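Side-chain contacts in putative exported protein (Bordetella parapertussis, PDB 3OCJ), which is of uncharacterised function but has a methyltransferase domain of the Rossmann-like type and so probably transfers methyl groups from S-adenosylmethionine: residues A[230-235]-A[240-245]; A[272-277]-A[286-291]. All coordinates share one frame; numbering follows the deposited sequence.

Contact 1 of 2, residues A[230-235]-A[240-245]; sequences PPPALS and WDMQAI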
loop_
_atom_site.group_PDB
_atom_site.type_symbol
_atom_site.label_atom_id
_atom_site.label_comp_id
_atom_site.label_asym_id
_atom_site.label_seq_id
_atom_site.Cartn_x
_atom_site.Cartn_y
_atom_site.Cartn_z
ATOM N N PRO A 230 -12.130 -8.026 -2.175
ATOM C CA PRO A 230 -12.934 -8.590 -1.081
ATOM C C PRO A 230 -12.794 -10.104 -1.026
ATOM O O PRO A 230 -12.708 -10.740 -2.077
ATOM C CB PRO A 230 -14.361 -8.208 -1.480
ATOM C CG PRO A 230 -14.314 -8.221 -2.997
ATOM C CD PRO A 230 -12.976 -7.568 -3.292
ATOM N N PRO A 231 -12.795 -10.678 0.186
ATOM C CA PRO A 231 -12.753 -12.138 0.325
ATOM C C PRO A 231 -14.119 -12.753 0.030
ATOM O O PRO A 231 -15.119 -12.033 -0.107
ATOM C CB PRO A 231 -12.410 -12.328 1.802
ATOM C CG PRO A 231 -13.053 -11.130 2.464
ATOM C CD PRO A 231 -12.820 -9.990 1.488
ATOM N N PRO A 232 -14.167 -14.082 -0.079
ATOM C CA PRO A 232 -15.429 -14.739 -0.429
ATOM C C PRO A 232 -16.576 -14.448 0.547
ATOM O O PRO A 232 -17.705 -14.330 0.087
ATOM C CB PRO A 232 -15.056 -16.225 -0.435
ATOM C CG PRO A 232 -13.602 -16.229 -0.792
ATOM C CD PRO A 232 -13.029 -15.020 -0.090
ATOM N N ALA A 233 -16.307 -14.290 1.836
ATOM C CA ALA A 233 -17.413 -14.016 2.758
ATOM C C ALA A 233 -18.106 -12.698 2.408
ATOM O O ALA A 233 -19.321 -12.560 2.569
ATOM C CB ALA A 233 -16.931 -13.996 4.192
ATOM N N LEU A 234 -17.329 -11.737 1.916
ATOM C CA LEU A 234 -17.827 -10.381 1.708
ATOM C C LEU A 234 -18.487 -10.177 0.344
ATOM O O LEU A 234 -19.419 -9.381 0.204
ATOM C CB LEU A 234 -16.674 -9.384 1.883
ATOM C CG LEU A 234 -17.004 -7.895 1.738
ATOM C CD1 LEU A 234 -18.081 -7.476 2.747
ATOM C CD2 LEU A 234 -15.756 -7.061 1.940
ATOM N N SER A 235 -17.998 -10.884 -0.674
ATOM C CA SER A 235 -18.460 -10.650 -2.035
ATOM C C SER A 235 -18.700 -11.937 -2.806
ATOM O O SER A 235 -17.827 -12.809 -2.837
ATOM C CB SER A 235 -17.414 -9.844 -2.818
ATOM O OG SER A 235 -17.811 -9.719 -4.172
ATOM N N TRP A 240 -10.500 -14.218 -4.817
ATOM C CA TRP A 240 -9.515 -14.937 -4.021
ATOM C C TRP A 240 -9.394 -16.383 -4.465
ATOM O O TRP A 240 -10.408 -17.075 -4.627
ATOM C CB TRP A 240 -9.870 -14.897 -2.531
ATOM C CG TRP A 240 -9.644 -13.568 -1.871
ATOM C CD1 TRP A 240 -9.628 -12.330 -2.471
ATOM C CD2 TRP A 240 -9.390 -13.346 -0.481
ATOM N NE1 TRP A 240 -9.400 -11.357 -1.525
ATOM C CE2 TRP A 240 -9.233 -11.955 -0.302
ATOM C CE3 TRP A 240 -9.264 -14.195 0.630
ATOM C CZ2 TRP A 240 -8.969 -11.390 0.950
ATOM C CZ3 TRP A 240 -9.001 -13.637 1.865
ATOM C CH2 TRP A 240 -8.857 -12.245 2.017
ATOM N N ASP A 241 -8.158 -16.841 -4.658
ATOM C CA ASP A 241 -7.893 -18.255 -4.908
ATOM C C ASP A 241 -7.526 -18.892 -3.575
ATOM O O ASP A 241 -6.408 -18.752 -3.105
ATOM C CB ASP A 241 -6.751 -18.431 -5.920
ATOM C CG ASP A 241 -6.429 -19.908 -6.197
ATOM O OD1 ASP A 241 -7.026 -20.787 -5.538
ATOM O OD2 ASP A 241 -5.578 -20.162 -7.075
HETATM N N MSE A 242 -8.476 -19.593 -2.967
HETATM C CA MSE A 242 -8.233 -20.148 -1.639
HETATM C C MSE A 242 -7.131 -21.206 -1.646
HETATM O O MSE A 242 -6.512 -21.466 -0.613
HETATM C CB MSE A 242 -9.521 -20.716 -1.031
HETATM C CG MSE A 242 -10.663 -19.704 -0.912
HETATM SE SE MSE A 242 -10.187 -18.059 0.012
HETATM C CE MSE A 242 -9.442 -18.832 1.601
ATOM N N GLN A 243 -6.875 -21.809 -2.800
ATOM C CA GLN A 243 -5.820 -22.815 -2.886
ATOM C C GLN A 243 -4.432 -22.187 -2.859
ATOM O O GLN A 243 -3.425 -22.889 -2.741
ATOM C CB GLN A 243 -5.980 -23.671 -4.146
ATOM C CG GLN A 243 -7.141 -24.641 -4.062
ATOM C CD GLN A 243 -8.209 -24.349 -5.094
ATOM O OE1 GLN A 243 -8.785 -23.265 -5.115
ATOM N NE2 GLN A 243 -8.477 -25.320 -5.960
ATOM N N ALA A 244 -4.387 -20.861 -2.953
ATOM C CA ALA A 244 -3.129 -20.125 -2.957
ATOM C C ALA A 244 -2.873 -19.449 -1.611
ATOM O O ALA A 244 -1.959 -18.635 -1.493
ATOM C CB ALA A 244 -3.126 -19.089 -4.079
ATOM N N ILE A 245 -3.679 -19.800 -0.609
ATOM C CA ILE A 245 -3.597 -19.165 0.711
ATOM C C ILE A 245 -3.477 -20.234 1.786
ATOM O O ILE A 245 -4.286 -21.160 1.841
ATOM C CB ILE A 245 -4.843 -18.308 1.006
ATOM C CG1 ILE A 245 -5.050 -17.267 -0.108
ATOM C CG2 ILE A 245 -4.719 -17.640 2.377
ATOM C CD1 ILE A 245 -6.382 -16.514 -0.013
#
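One face of the Trp240 indole is covered by Pro231 in a proline-tryptophan CH-pi contact. Pro231 CB sits 3.5 Å from the centroid of the six-membered ring, only 8° off its normal, and Pro231 CA stands over the centre of the indole, 3.5 Å above its plane. On this same face Pro230 O is 3.4 Å from Trp240 NE1, but the angle is too poor for a hydrogen bond. NE1 has a weak one to Thr229 OG1, while Pro230 O accepts from Ser238 OG. Pro232 approaches the indole obliquely, its CD 3.9 Å from Trp240 CE3, and the two side chains cross at about a right angle. Trp240 CG is anti to the carbonyl carbon and beside the backbone N (chi1 -73°), the setting that turns the indole toward the prolines. The ring also touches Leu250 and Leu295, and a bound glycerol lies about 3 Å from the side chain. Met242, modelled as selenomethionine, is bent at chi2 (-53°), which brings SE to 4.0 Å from Pro232 CG. The contact thus pinches together two arms of the surface loop between strand 221-226 and helix 247-261 by apolar packing, with no hydrogen bond directly between them. Each arm has its own turn. In the proline arm, Pro231 O takes two backbone donors, Leu234 N and Ser235 N. In the other, an Asx turn leads into a short 3-10 segment: Gln243 N donates to Asp241 OD1 at 2.9 Å, meeting the oxygen from above the carboxylate plane.

Contact 2 of 2, residues A[272-277]-A[286-291]; sequences AQTRAQ and LRFEDD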
loop_
_atom_site.group_PDB
_atom_site.type_symbol
_atom_site.label_atom_id
_atom_site.label_comp_id
_atom_site.label_asym_id
_atom_site.label_seq_id
_atom_site.Cartn_x
_atom_site.Cartn_y
_atom_site.Cartn_z
ATOM N N ALA A 272 -13.982 -5.977 -11.463
ATOM C CA ALA A 272 -15.050 -5.341 -12.226
ATOM C C ALA A 272 -15.380 -3.952 -11.692
ATOM O O ALA A 272 -15.613 -3.026 -12.469
ATOM C CB ALA A 272 -16.303 -6.228 -12.240
ATOM N N GLN A 273 -15.398 -3.797 -10.369
ATOM C CA GLN A 273 -15.668 -2.482 -9.789
ATOM C C GLN A 273 -14.562 -1.503 -10.179
ATOM O O GLN A 273 -14.834 -0.377 -10.585
ATOM C CB GLN A 273 -15.802 -2.559 -8.271
ATOM C CG GLN A 273 -17.094 -3.227 -7.809
ATOM C CD GLN A 273 -17.162 -3.371 -6.306
ATOM O OE1 GLN A 273 -16.207 -3.795 -5.664
ATOM N NE2 GLN A 273 -18.307 -3.014 -5.734
ATOM N N THR A 274 -13.311 -1.941 -10.052
ATOM C CA THR A 274 -12.177 -1.094 -10.395
ATOM C C THR A 274 -12.206 -0.737 -11.883
ATOM O O THR A 274 -11.951 0.414 -12.254
ATOM C CB THR A 274 -10.862 -1.781 -9.991
ATOM O OG1 THR A 274 -10.835 -1.879 -8.559
ATOM C CG2 THR A 274 -9.647 -0.983 -10.472
ATOM N N ARG A 275 -12.514 -1.717 -12.736
ATOM C CA ARG A 275 -12.647 -1.442 -14.157
ATOM C C ARG A 275 -13.693 -0.363 -14.436
ATOM O O ARG A 275 -13.450 0.552 -15.214
ATOM C CB ARG A 275 -13.012 -2.714 -14.924
ATOM C CG ARG A 275 -13.439 -2.430 -16.357
ATOM C CD ARG A 275 -13.715 -3.713 -17.137
ATOM N NE ARG A 275 -12.505 -4.509 -17.325
ATOM C CZ ARG A 275 -11.600 -4.270 -18.273
ATOM N NH1 ARG A 275 -11.765 -3.260 -19.118
ATOM N NH2 ARG A 275 -10.526 -5.040 -18.382
ATOM N N ALA A 276 -14.854 -0.490 -13.801
ATOM C CA ALA A 276 -15.913 0.506 -13.972
ATOM C C ALA A 276 -15.447 1.906 -13.575
ATOM O O ALA A 276 -15.719 2.885 -14.281
ATOM C CB ALA A 276 -17.160 0.096 -13.180
ATOM N N GLN A 277 -14.741 2.008 -12.454
ATOM C CA GLN A 277 -14.251 3.316 -12.016
ATOM C C GLN A 277 -13.237 3.883 -13.009
ATOM O O GLN A 277 -13.288 5.058 -13.365
ATOM C CB GLN A 277 -13.621 3.203 -10.633
ATOM C CG GLN A 277 -14.590 2.787 -9.533
ATOM C CD GLN A 277 -13.883 2.510 -8.238
ATOM O OE1 GLN A 277 -13.000 1.659 -8.175
ATOM N NE2 GLN A 277 -14.253 3.244 -7.188
ATOM N N LEU A 286 -7.277 -1.705 -20.231
ATOM C CA LEU A 286 -6.850 -2.141 -18.901
ATOM C C LEU A 286 -6.174 -3.500 -18.934
ATOM O O LEU A 286 -6.633 -4.424 -19.623
ATOM C CB LEU A 286 -8.042 -2.216 -17.946
ATOM C CG LEU A 286 -8.464 -0.942 -17.207
ATOM C CD1 LEU A 286 -8.472 0.314 -18.068
ATOM C CD2 LEU A 286 -9.811 -1.158 -16.513
ATOM N N ARG A 287 -5.094 -3.618 -18.171
ATOM C CA ARG A 287 -4.409 -4.889 -17.951
ATOM C C ARG A 287 -4.275 -5.102 -16.450
ATOM O O ARG A 287 -3.784 -4.221 -15.729
ATOM C CB ARG A 287 -3.020 -4.865 -18.598
ATOM C CG ARG A 287 -2.076 -5.999 -18.167
ATOM C CD ARG A 287 -2.565 -7.394 -18.569
ATOM N NE ARG A 287 -1.650 -8.419 -18.061
ATOM C CZ ARG A 287 -2.005 -9.661 -17.741
ATOM N NH1 ARG A 287 -3.266 -10.043 -17.839
ATOM N NH2 ARG A 287 -1.099 -10.509 -17.274
ATOM N N PHE A 288 -4.729 -6.252 -15.970
ATOM C CA PHE A 288 -4.563 -6.580 -14.560
ATOM C C PHE A 288 -3.413 -7.566 -14.392
ATOM O O PHE A 288 -3.278 -8.531 -15.159
ATOM C CB PHE A 288 -5.854 -7.168 -13.974
ATOM C CG PHE A 288 -6.999 -6.190 -13.917
ATOM C CD1 PHE A 288 -7.171 -5.349 -12.826
ATOM C CD2 PHE A 288 -7.922 -6.120 -14.947
ATOM C CE1 PHE A 288 -8.226 -4.461 -12.770
ATOM C CE2 PHE A 288 -8.981 -5.227 -14.896
ATOM C CZ PHE A 288 -9.128 -4.389 -13.798
ATOM N N GLU A 289 -2.569 -7.325 -13.401
ATOM C CA GLU A 289 -1.506 -8.250 -13.031
ATOM C C GLU A 289 -1.812 -8.752 -11.634
ATOM O O GLU A 289 -1.582 -8.048 -10.633
ATOM C CB GLU A 289 -0.131 -7.569 -13.090
ATOM C CG GLU A 289 0.292 -7.183 -14.512
ATOM C CD GLU A 289 0.705 -8.388 -15.358
ATOM O OE1 GLU A 289 0.926 -9.476 -14.798
ATOM O OE2 GLU A 289 0.819 -8.237 -16.597
ATOM N N ASP A 290 -2.370 -9.953 -11.559
ATOM C CA ASP A 290 -2.816 -10.495 -10.285
ATOM C C ASP A 290 -1.685 -11.147 -9.508
ATOM O O ASP A 290 -0.863 -11.873 -10.075
ATOM C CB ASP A 290 -3.906 -11.546 -10.493
ATOM C CG ASP A 290 -5.239 -10.954 -10.910
ATOM O OD1 ASP A 290 -5.454 -9.738 -10.742
ATOM O OD2 ASP A 290 -6.104 -11.734 -11.391
ATOM N N ASP A 291 -1.665 -10.920 -8.202
ATOM C CA ASP A 291 -0.838 -11.735 -7.326
ATOM C C ASP A 291 -1.434 -13.147 -7.280
ATOM O O ASP A 291 -2.566 -13.380 -7.729
ATOM C CB ASP A 291 -0.802 -11.119 -5.923
ATOM C CG ASP A 291 -2.194 -10.979 -5.318
ATOM O OD1 ASP A 291 -3.028 -10.261 -5.922
ATOM O OD2 ASP A 291 -2.461 -11.574 -4.253
HETATM O O HOH W 1 -9.327 -4.337 -20.694
HETATM O O HOH W 2 -10.423 -1.314 -20.841
#
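Leu286 and Arg275 form the close-packed part of this helix-to-strand contact. The methyl CD2 of Leu286 rests 3.7 Å from Arg275 CA and 3.8 Å from Arg275 CG, against the helix surface and the root of the arginine chain. Arg275 leaves the helix with CG anti to the backbone N (chi1 168°) and then bends at chi3, so that the guanidinium doubles over the leucine: CD2 lies over one of its faces, displaced toward the rim, and Leu286 CB is 3.8 Å from Arg275 NH2. The same NH2 reaches the edge of the Phe288 ring, 3.8 Å from CE2, with guanidinium and ring planes 65° apart. Thr274 CG2 also comes to that ring's edge, more loosely at 4.4 Å from CE1; His271 makes an edge-to-face contact with Phe288. Helix 271-280 thereby packs against strand 286-289, at one edge of the Rossmann-like methyltransferase sheet, their local directions 148° apart and so roughly antiparallel. The polar side is looser and bridged by water. Arg275 NH2 donates to water 1 at 2.7 Å, in the guanidinium plane, and that water donates to Leu286 O. Water 2 accepts from both Arg275 NH1 and Leu286 N, the latter at 3.2 Å. No direct hydrogen bond joins the segments. NH1 also has a salt bridge to Glu279, on the same helix, which probably helps to hold the bent chain. The arginine therefore works two ways: its carbons and guanidinium face pack on apolar groups, while its N-H groups tie the helix through water to the backbone at the start of the strand.

In the fold
After strand 221-226, in the second half of the methyltransferase fold, the chain enters a long loop, and contact 1 closes a short excursion within it, with four residues between its segments. Helix 247-261 follows, then helix 271-280, whose residues 272-277 open contact 2; the chain turns back and closes it along strand 286-289. The two contacts are in series, neither nested nor crossed, their centres 16 Å apart and their nearest atoms about 6 Å apart without touching. Neighbours still connect them: Thr270 is touched by Pro230 and accepts a hydrogen bond at its O from Thr274 OG1, and Asp241 pairs through its backbone with Ala293, in the loop beyond contact 2.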